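Local coordinates for protein putative leucoanthocyanidin reductase 1 (Vitis vinifera, PDB 3I6I) that catalyses the NADPH-dependent reduction of leucoanthocyanidins in flavonoid metabolism, probably yielding catechin-type flavan-3-ols, at residues L40-P45 / Y66-E71; A74-L79 / M106-T111. All coordinates share one frame; numbering follows the deposited sequence.

Contact 1 of 2, residues L40-P45 / Y66-E71; sequences LARPGP and YGLINE. With NDP (NADPH dihydro-nicotinamide-adenine-dinucleotide phosphate), chain B.
Leu40 CD2 meets Ile69 CG2 at 3.4 Å, closer than two methyl groups normally come, where the two branched side chains cross obliquely. Leu40 sends CG anti to its own backbone N (chi1 -166°), which brings its branches over the peptide of Gly67, with CG 3.5 Å from Gly67 O. Replacing Leu40 by an alanine would probably cost Ile69 CG2 this methyl contact and open a gap beside the Gly67 peptide. On the other sheet face, Ala41 CB lies 3.9 Å from Tyr66 CD1. The backbones pair here as a parallel bridge, Gly67 N donating to Ala41 O at 3.0 Å.

Further out, Leu68 CD2 sits above one face of the Arg42 guanidinium, toward its rim, 3.3 Å from NH1. A bend at chi3 (-53°) turns that group to the 2'-phosphate of NADPH, which lies at its edge: Arg42 NE reaches O2X at 3.0 Å, nearly straight (172°), and NH2 reaches O3X at 2.7 Å. This phosphate is what sets NADPH apart from NADH, so the two bonds probably contribute to cofactor preference. Ile69 N donates to adenine N1A at 3.0 Å, while Asn70 OD1 accepts from N6A.

As in NADP-binding Rossmann folds, neighbouring parallel strands 37-41 and 63-66 end at the cofactor's phosphorylated adenosine. Strand 13-16 lies beyond Leu40 and Ile69, and helix 72-81 packs on Leu40 through Met75 and Ile78.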
ATOM      1  N   LEU A  40       9.313 -14.528  -2.116  1.00  4.21           N
ATOM      2  CA  LEU A  40      10.641 -14.432  -1.535  1.00  5.08           C
ATOM      3  C   LEU A  40      10.556 -14.580  -0.029  1.00  9.01           C
ATOM      4  O   LEU A  40       9.746 -13.924   0.593  1.00 12.99           O
ATOM      5  CB  LEU A  40      11.288 -13.090  -1.902  1.00  6.77           C
ATOM      6  CG  LEU A  40      12.793 -12.873  -1.679  1.00 11.91           C
ATOM      7  CD1 LEU A  40      13.623 -13.936  -2.443  1.00 14.60           C
ATOM      8  CD2 LEU A  40      13.140 -11.463  -2.167  1.00 12.39           C
ATOM      9  N   ALA A  41      11.369 -15.480   0.545  1.00  7.25           N
ATOM     10  CA  ALA A  41      11.380 -15.750   1.977  1.00  4.58           C
ATOM     11  C   ALA A  41      12.782 -15.526   2.547  1.00 10.89           C
ATOM     12  O   ALA A  41      13.776 -15.948   1.950  1.00  6.52           O
ATOM     13  CB  ALA A  41      10.963 -17.218   2.243  1.00  8.18           C
ATOM     14  N   ARG A  42      12.846 -14.860   3.697  1.00 11.02           N
ATOM     15  CA  ARG A  42      14.065 -14.750   4.490  1.00 15.82           C
ATOM     16  C   ARG A  42      14.419 -16.135   4.991  1.00 13.88           C
ATOM     17  O   ARG A  42      13.564 -16.821   5.553  1.00 11.78           O
ATOM     18  CB  ARG A  42      13.808 -13.834   5.694  1.00 19.22           C
ATOM     19  CG  ARG A  42      15.001 -13.531   6.593  1.00 21.37           C
ATOM     20  CD  ARG A  42      14.613 -12.532   7.708  1.00 24.82           C
ATOM     21  NE  ARG A  42      13.987 -11.309   7.186  1.00 23.03           N
ATOM     22  CZ  ARG A  42      14.633 -10.216   6.759  1.00 28.59           C
ATOM     23  NH1 ARG A  42      15.964 -10.137   6.782  1.00 30.28           N
ATOM     24  NH2 ARG A  42      13.937  -9.182   6.293  1.00 28.50           N
ATOM     25  N   PRO A  43      15.673 -16.570   4.790  1.00 15.63           N
ATOM     26  CA  PRO A  43      16.100 -17.850   5.359  1.00 18.35           C
ATOM     27  C   PRO A  43      15.991 -17.897   6.882  1.00 20.17           C
ATOM     28  O   PRO A  43      16.211 -16.884   7.539  1.00 20.64           O
ATOM     29  CB  PRO A  43      17.577 -17.932   4.969  1.00 19.48           C
ATOM     30  CG  PRO A  43      17.703 -17.094   3.750  1.00 19.39           C
ATOM     31  CD  PRO A  43      16.704 -15.978   3.920  1.00 18.73           C
ATOM     32  N   GLY A  44      15.648 -19.061   7.428  1.00 20.91           N
ATOM     33  CA  GLY A  44      15.676 -19.270   8.874  1.00 24.45           C
ATOM     34  C   GLY A  44      14.380 -19.791   9.457  1.00 27.00           C
ATOM     35  O   GLY A  44      13.451 -20.138   8.723  1.00 30.92           O
ATOM     36  N   PRO A  45      14.315 -19.853  10.795  1.00 27.67           N
ATOM     37  CA  PRO A  45      13.156 -20.280  11.563  1.00 26.51           C
ATOM     38  C   PRO A  45      11.967 -19.367  11.305  1.00 24.49           C
ATOM     39  O   PRO A  45      12.148 -18.192  10.999  1.00 24.69           O
ATOM     40  CB  PRO A  45      13.635 -20.162  13.015  1.00 26.23           C
ATOM     41  N   TYR A  66      14.276 -18.448  -1.607  1.00  6.23           N
ATOM     42  CA  TYR A  66      14.941 -17.888  -0.448  1.00  6.86           C
ATOM     43  C   TYR A  66      15.908 -16.809  -0.843  1.00  7.58           C
ATOM     44  O   TYR A  66      16.770 -17.025  -1.686  1.00  9.18           O
ATOM     45  CB  TYR A  66      15.661 -19.004   0.323  1.00  4.93           C
ATOM     46  CG  TYR A  66      14.661 -19.999   0.854  1.00  9.49           C
ATOM     47  CD1 TYR A  66      13.949 -19.735   2.029  1.00 10.54           C
ATOM     48  CD2 TYR A  66      14.366 -21.160   0.153  1.00  7.57           C
ATOM     49  CE1 TYR A  66      13.006 -20.624   2.511  1.00 11.16           C
ATOM     50  CE2 TYR A  66      13.416 -22.065   0.628  1.00 17.69           C
ATOM     51  CZ  TYR A  66      12.744 -21.791   1.813  1.00 16.96           C
ATOM     52  OH  TYR A  66      11.801 -22.671   2.292  1.00 25.10           O
ATOM     53  N   GLY A  67      15.770 -15.642  -0.235  1.00  9.45           N
ATOM     54  CA  GLY A  67      16.736 -14.573  -0.426  1.00  9.90           C
ATOM     55  C   GLY A  67      16.234 -13.289   0.200  1.00 12.57           C
ATOM     56  O   GLY A  67      15.159 -13.261   0.808  1.00 13.09           O
ATOM     57  N   LEU A  68      17.026 -12.237   0.023  1.00 10.72           N
ATOM     58  CA  LEU A  68      16.781 -10.918   0.587  1.00 12.59           C
ATOM     59  C   LEU A  68      17.055  -9.912  -0.525  1.00 11.22           C
ATOM     60  O   LEU A  68      18.056 -10.047  -1.238  1.00  9.18           O
ATOM     61  CB  LEU A  68      17.729 -10.643   1.754  1.00 12.20           C
ATOM     62  CG  LEU A  68      17.486 -11.383   3.082  1.00 17.35           C
ATOM     63  CD1 LEU A  68      18.583 -11.032   4.061  1.00 13.28           C
ATOM     64  CD2 LEU A  68      16.107 -11.036   3.646  1.00 22.40           C
ATOM     65  N   ILE A  69      16.183  -8.910  -0.655  1.00 13.54           N
ATOM     66  CA  ILE A  69      16.227  -8.005  -1.811  1.00  8.94           C
ATOM     67  C   ILE A  69      17.427  -7.060  -1.815  1.00  6.59           C
ATOM     68  O   ILE A  69      17.749  -6.525  -2.851  1.00  9.69           O
ATOM     69  CB  ILE A  69      14.915  -7.191  -2.032  1.00 12.46           C
ATOM     70  CG1 ILE A  69      14.674  -6.167  -0.916  1.00 11.41           C
ATOM     71  CG2 ILE A  69      13.725  -8.127  -2.240  1.00  9.81           C
ATOM     72  CD1 ILE A  69      13.599  -5.162  -1.341  1.00 12.39           C
ATOM     73  N   ASN A  70      18.092  -6.893  -0.673  1.00  7.55           N
ATOM     74  CA  ASN A  70      19.326  -6.070  -0.591  1.00  7.43           C
ATOM     75  C   ASN A  70      20.629  -6.775  -1.075  1.00  6.27           C
ATOM     76  O   ASN A  70      21.727  -6.198  -1.038  1.00  8.81           O
ATOM     77  CB  ASN A  70      19.531  -5.567   0.848  1.00 11.28           C
ATOM     78  CG  ASN A  70      19.396  -6.681   1.870  1.00 11.70           C
ATOM     79  OD1 ASN A  70      18.333  -7.269   2.045  1.00 18.61           O
ATOM     80  ND2 ASN A  70      20.452  -6.982   2.505  1.00  6.19           N
ATOM     81  N   GLU A  71      20.500  -8.029  -1.503  1.00  8.04           N
ATOM     82  CA  GLU A  71      21.630  -8.831  -1.948  1.00  9.68           C
ATOM     83  C   GLU A  71      21.575  -8.914  -3.461  1.00  6.77           C
ATOM     84  O   GLU A  71      20.856  -9.754  -3.997  1.00  7.86           O
ATOM     85  CB  GLU A  71      21.494 -10.236  -1.376  1.00 12.30           C
ATOM     86  CG  GLU A  71      21.689 -10.292   0.114  1.00 19.72           C
ATOM     87  CD  GLU A  71      21.543 -11.702   0.656  1.00 28.69           C
ATOM     88  OE1 GLU A  71      20.542 -12.403   0.326  1.00 36.21           O
ATOM     89  OE2 GLU A  71      22.433 -12.102   1.415  1.00 28.85           O
TER
HETATM   90  PA  NDP B 350       5.365  -5.071   6.552  0.70 17.77           P
HETATM   91  O1A NDP B 350       6.405  -4.666   7.568  0.70 18.61           O
HETATM   92  O2A NDP B 350       3.913  -5.598   7.108  0.70 18.06           O
HETATM   93  O5B NDP B 350       5.840  -6.212   5.521  0.70 21.52           O
HETATM   94  C5B NDP B 350       7.086  -6.113   4.904  0.70 16.01           C
HETATM   95  C4B NDP B 350       7.429  -7.357   4.178  0.70 19.65           C
HETATM   96  O4B NDP B 350       8.735  -7.015   3.570  0.70 22.25           O
HETATM   97  C3B NDP B 350       7.684  -8.552   5.132  0.70 18.24           C
HETATM   98  O3B NDP B 350       7.291  -9.813   4.527  0.70 19.64           O
HETATM   99  C2B NDP B 350       9.198  -8.520   5.329  0.70 20.83           C
HETATM  100  O2B NDP B 350       9.678  -9.832   5.623  0.70 22.58           O
HETATM  101  C1B NDP B 350       9.635  -8.136   3.917  0.70 17.39           C
HETATM  102  N9A NDP B 350      11.002  -7.634   3.779  0.70 16.47           N
HETATM  103  C8A NDP B 350      11.493  -6.550   4.381  0.70 16.15           C
HETATM  104  N7A NDP B 350      12.760  -6.378   3.995  0.70 14.54           N
HETATM  105  C5A NDP B 350      13.070  -7.348   3.129  0.70 16.37           C
HETATM  106  C6A NDP B 350      14.227  -7.671   2.417  0.70 21.88           C
HETATM  107  N6A NDP B 350      15.323  -6.917   2.523  0.70 22.81           N
HETATM  108  N1A NDP B 350      14.215  -8.753   1.613  0.70 17.31           N
HETATM  109  C2A NDP B 350      13.113  -9.489   1.487  0.70 21.11           C
HETATM  110  N3A NDP B 350      11.979  -9.205   2.141  0.70 20.11           N
HETATM  111  C4A NDP B 350      11.948  -8.143   2.978  0.70 15.60           C
HETATM  112  O3  NDP B 350       5.075  -3.798   5.626  0.70 18.09           O
HETATM  113  PN  NDP B 350       3.660  -3.067   5.252  0.70 19.12           P
HETATM  114  O1N NDP B 350       2.592  -3.889   4.638  0.70 20.60           O
HETATM  115  O2N NDP B 350       3.321  -2.242   6.549  0.70 23.46           O
HETATM  116  O5D NDP B 350       4.263  -1.932   4.226  0.70 14.85           O
HETATM  117  C5D NDP B 350       4.411  -2.233   2.830  0.70 13.76           C
HETATM  118  C4D NDP B 350       4.290  -0.960   2.041  0.70 13.87           C
HETATM  119  O4D NDP B 350       2.888  -0.599   2.182  0.70 18.18           O
HETATM  120  C3D NDP B 350       5.102   0.204   2.553  0.70 15.12           C
HETATM  121  O3D NDP B 350       5.509   0.994   1.440  0.70 13.70           O
HETATM  122  C2D NDP B 350       4.081   0.988   3.356  0.70 19.88           C
HETATM  123  O2D NDP B 350       4.424   2.357   3.269  0.70 20.25           O
HETATM  124  C1D NDP B 350       2.785   0.761   2.582  0.70 16.61           C
HETATM  125  N1N NDP B 350       1.528   0.711   3.411  0.70 17.02           N
HETATM  126  C2N NDP B 350       0.340   1.362   2.995  0.70 19.59           C
HETATM  127  C3N NDP B 350      -0.626   1.619   3.874  0.70 21.35           C
HETATM  128  C7N NDP B 350      -1.925   2.299   3.403  0.70 25.66           C
HETATM  129  O7N NDP B 350      -2.101   2.570   2.209  0.70 25.29           O
HETATM  130  N7N NDP B 350      -2.853   2.494   4.324  0.70 17.03           N
HETATM  131  C4N NDP B 350      -0.435   1.221   5.346  0.70 19.95           C
HETATM  132  C5N NDP B 350       0.564   0.077   5.481  0.70 22.29           C
HETATM  133  C6N NDP B 350       1.438  -0.177   4.515  0.70 22.28           C
HETATM  134  P2B NDP B 350      10.312 -10.122   7.150  0.70 25.19           P
HETATM  135  O1X NDP B 350       9.224 -10.053   8.161  0.70 29.55           O
HETATM  136  O2X NDP B 350      11.040 -11.525   6.977  0.70 26.92           O
HETATM  137  O3X NDP B 350      11.419  -9.015   7.384  0.70 26.27           O

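Contact 2 of 2, residues A74-L79 / M106-T111; sequences AMEKIL and MKAVGT
Leu79 and Val109 provide the apolar contact between two helical segments, with Met106 beside them. Leu79 CD1 is the methyl that does the touching: it lies 3.8 Å from Met106 CG and 3.9 Å from Val109 CG2, so one branch is shared by two residues a helical turn apart. Leu79 crosses Val109 at about a right angle but slants across Met106. The other Val109 methyl takes a different partner. CG1, anti to the carbonyl carbon of Val109 (chi1 -60°), is directed at the Glu76 backbone, 3.9 Å from Glu76 O and 4.1 Å from Glu76 CB. The closest CA pair is also here, Glu76 and Val109 at 6.4 Å, evidence that the helices approach closely at this point.

A second kind of contact sets a carboxylate beside a methyl group. Glu76 runs out straight past CG and brings OE2 to 3.3 Å from Ala108 CB. This is packing only; OE2 accepts a hydrogen bond from Gln72 NE2, on the same helix.

Polar linkage across the contact comes from water. One molecule donates to Leu79 O at 2.8 Å and accepts from Thr111 OG1 at 2.6 Å, joining the backbone of the first helix to the turn after the second. That turn begins at Gly110, whose positive phi (77°) ends the helical run while its N still bonds to Met106 O.

Leu79 and Met106 both also touch Val87 of strand 86-89. Two neighbouring helices packed on each other and on a strand of the parallel sheet beneath form the layered arrangement of the NADP-binding Rossmann fold, here on one flank of the sheet.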
ATOM      1  N   ALA A  74      22.451 -12.271  -5.364  1.00  7.81           N
ATOM      2  CA  ALA A  74      21.392 -13.245  -5.058  1.00  6.14           C
ATOM      3  C   ALA A  74      20.125 -12.971  -5.855  1.00  6.13           C
ATOM      4  O   ALA A  74      19.496 -13.898  -6.382  1.00  6.10           O
ATOM      5  CB  ALA A  74      21.071 -13.255  -3.529  1.00  7.30           C
ATOM      6  N   MET A  75      19.729 -11.704  -5.944  1.00  5.19           N
ATOM      7  CA  MET A  75      18.499 -11.365  -6.671  1.00  6.80           C
ATOM      8  C   MET A  75      18.658 -11.602  -8.164  1.00  4.92           C
ATOM      9  O   MET A  75      17.707 -12.044  -8.832  1.00  5.12           O
ATOM     10  CB  MET A  75      18.066  -9.924  -6.436  1.00  5.29           C
ATOM     11  CG  MET A  75      17.627  -9.613  -5.027  1.00  7.77           C
ATOM     12  SD  MET A  75      16.307 -10.729  -4.452  1.00 15.71           S
ATOM     13  CE  MET A  75      17.218 -11.767  -3.321  1.00 24.14           C
ATOM     14  N   GLU A  76      19.851 -11.324  -8.689  1.00  6.85           N
ATOM     15  CA  GLU A  76      20.094 -11.576 -10.108  1.00  5.35           C
ATOM     16  C   GLU A  76      19.893 -13.070 -10.390  1.00  4.78           C
ATOM     17  O   GLU A  76      19.236 -13.458 -11.375  1.00  6.00           O
ATOM     18  CB  GLU A  76      21.476 -11.101 -10.532  1.00  4.47           C
ATOM     19  CG  GLU A  76      21.666  -9.594 -10.502  1.00  5.49           C
ATOM     20  CD  GLU A  76      23.016  -9.160 -11.051  1.00 16.64           C
ATOM     21  OE1 GLU A  76      23.664  -9.968 -11.764  1.00 21.96           O
ATOM     22  OE2 GLU A  76      23.443  -8.018 -10.775  1.00 14.18           O
ATOM     23  N   LYS A  77      20.409 -13.916  -9.497  1.00  4.24           N
ATOM     24  CA  LYS A  77      20.334 -15.356  -9.698  1.00  5.53           C
ATOM     25  C   LYS A  77      18.890 -15.848  -9.710  1.00  4.94           C
ATOM     26  O   LYS A  77      18.509 -16.613 -10.568  1.00  6.34           O
ATOM     27  CB  LYS A  77      21.163 -16.121  -8.655  1.00  6.18           C
ATOM     28  CG  LYS A  77      22.655 -16.234  -9.012  1.00 15.05           C
ATOM     29  N   ILE A  78      18.105 -15.392  -8.748  1.00  4.09           N
ATOM     30  CA  ILE A  78      16.688 -15.752  -8.633  1.00  7.02           C
ATOM     31  C   ILE A  78      15.870 -15.297  -9.874  1.00  4.41           C
ATOM     32  O   ILE A  78      15.129 -16.085 -10.468  1.00  3.50           O
ATOM     33  CB  ILE A  78      16.109 -15.110  -7.360  1.00  8.64           C
ATOM     34  CG1 ILE A  78      16.519 -15.939  -6.135  1.00 12.84           C
ATOM     35  CG2 ILE A  78      14.595 -14.942  -7.464  1.00  7.91           C
ATOM     36  CD1 ILE A  78      16.142 -15.299  -4.806  1.00 10.63           C
ATOM     37  N   LEU A  79      16.041 -14.044 -10.288  1.00  4.53           N
ATOM     38  CA  LEU A  79      15.297 -13.528 -11.438  1.00  6.79           C
ATOM     39  C   LEU A  79      15.631 -14.307 -12.710  1.00  6.91           C
ATOM     40  O   LEU A  79      14.760 -14.510 -13.570  1.00  8.12           O
ATOM     41  CB  LEU A  79      15.598 -12.059 -11.667  1.00  7.65           C
ATOM     42  CG  LEU A  79      15.188 -11.071 -10.579  1.00  7.18           C
ATOM     43  CD1 LEU A  79      15.813  -9.697 -10.875  1.00 13.28           C
ATOM     44  CD2 LEU A  79      13.679 -10.956 -10.408  1.00  6.32           C
ATOM     45  N   MET A 106      17.592  -6.041 -11.272  1.00  4.11           N
ATOM     46  CA  MET A 106      16.665  -6.039 -12.405  1.00  5.04           C
ATOM     47  C   MET A 106      17.279  -5.389 -13.638  1.00  4.86           C
ATOM     48  O   MET A 106      17.092  -5.868 -14.766  1.00  6.10           O
ATOM     49  CB  MET A 106      15.355  -5.355 -12.046  1.00  3.75           C
ATOM     50  CG  MET A 106      14.524  -6.160 -11.102  1.00  4.01           C
ATOM     51  SD  MET A 106      12.924  -5.434 -10.654  1.00  7.68           S
ATOM     52  CE  MET A 106      13.420  -3.920  -9.870  1.00  9.32           C
ATOM     53  N   LYS A 107      18.001  -4.299 -13.439  1.00  4.43           N
ATOM     54  CA  LYS A 107      18.684  -3.648 -14.551  1.00  5.96           C
ATOM     55  C   LYS A 107      19.724  -4.570 -15.178  1.00  9.71           C
ATOM     56  O   LYS A 107      19.829  -4.640 -16.405  1.00  4.82           O
ATOM     57  CB  LYS A 107      19.355  -2.363 -14.097  1.00  5.47           C
ATOM     58  CG  LYS A 107      19.958  -1.533 -15.227  1.00  9.51           C
ATOM     59  CD  LYS A 107      20.774  -0.360 -14.674  1.00 15.77           C
ATOM     60  CE  LYS A 107      21.467   0.395 -15.809  1.00 19.48           C
ATOM     61  NZ  LYS A 107      22.368   1.493 -15.339  1.00 23.79           N
ATOM     62  N   ALA A 108      20.500  -5.258 -14.338  1.00  7.26           N
ATOM     63  CA  ALA A 108      21.508  -6.209 -14.821  1.00  7.43           C
ATOM     64  C   ALA A 108      20.944  -7.361 -15.639  1.00  6.90           C
ATOM     65  O   ALA A 108      21.530  -7.738 -16.657  1.00  5.77           O
ATOM     66  CB  ALA A 108      22.326  -6.760 -13.652  1.00  6.05           C
ATOM     67  N   VAL A 109      19.845  -7.948 -15.199  1.00  5.74           N
ATOM     68  CA  VAL A 109      19.252  -9.080 -15.893  1.00  6.60           C
ATOM     69  C   VAL A 109      18.534  -8.665 -17.169  1.00  8.34           C
ATOM     70  O   VAL A 109      18.594  -9.381 -18.188  1.00  5.90           O
ATOM     71  CB  VAL A 109      18.342  -9.936 -14.972  1.00  9.23           C
ATOM     72  CG1 VAL A 109      19.168 -10.479 -13.819  1.00 10.42           C
ATOM     73  CG2 VAL A 109      17.179  -9.178 -14.467  1.00 15.96           C
ATOM     74  N   GLY A 110      17.887  -7.509 -17.134  1.00  8.32           N
ATOM     75  CA  GLY A 110      17.366  -6.885 -18.353  1.00 10.77           C
ATOM     76  C   GLY A 110      16.086  -7.470 -18.921  1.00 15.38           C
ATOM     77  O   GLY A 110      15.613  -6.997 -19.942  1.00 17.88           O
ATOM     78  N   THR A 111      15.485  -8.425 -18.215  1.00 11.42           N
ATOM     79  CA  THR A 111      14.333  -9.186 -18.715  1.00 12.90           C
ATOM     80  C   THR A 111      13.019  -8.842 -18.021  1.00  8.30           C
ATOM     81  O   THR A 111      11.976  -9.471 -18.294  1.00  9.92           O
ATOM     82  CB  THR A 111      14.601 -10.696 -18.501  1.00 10.75           C
ATOM     83  OG1 THR A 111      15.054 -10.916 -17.150  1.00 20.07           O
ATOM     84  CG2 THR A 111      15.664 -11.186 -19.455  1.00 14.74           C
TER
HETATM   85  O   HOH W   1      14.091 -12.709 -15.581  1.00 16.94           O

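In the fold
Contact 1 and contact 2 follow one another along the chain, their centres 15 Å apart, and helix 72-81 connects them. After the adenine-binding loop of contact 1 the chain enters this helix, whose Ile78 CD1 packs 3.7 Å from Leu40 CD1 and 3.6 Å from Tyr66 O, while Met75 CG lies 3.8 Å from Ile69 O. Ile78 faces the strand ends of contact 1, Met75 packs on the cofactor-binding loop and helix 99-109, and Glu76 and Leu79 reach that helix. Only contact 1 touches the cofactor: the Leu79 side chain is about 12 Å from NADPH, and that of Met106 about 9 Å from that of Ile69, making contact 2 structural packing behind the adenine end.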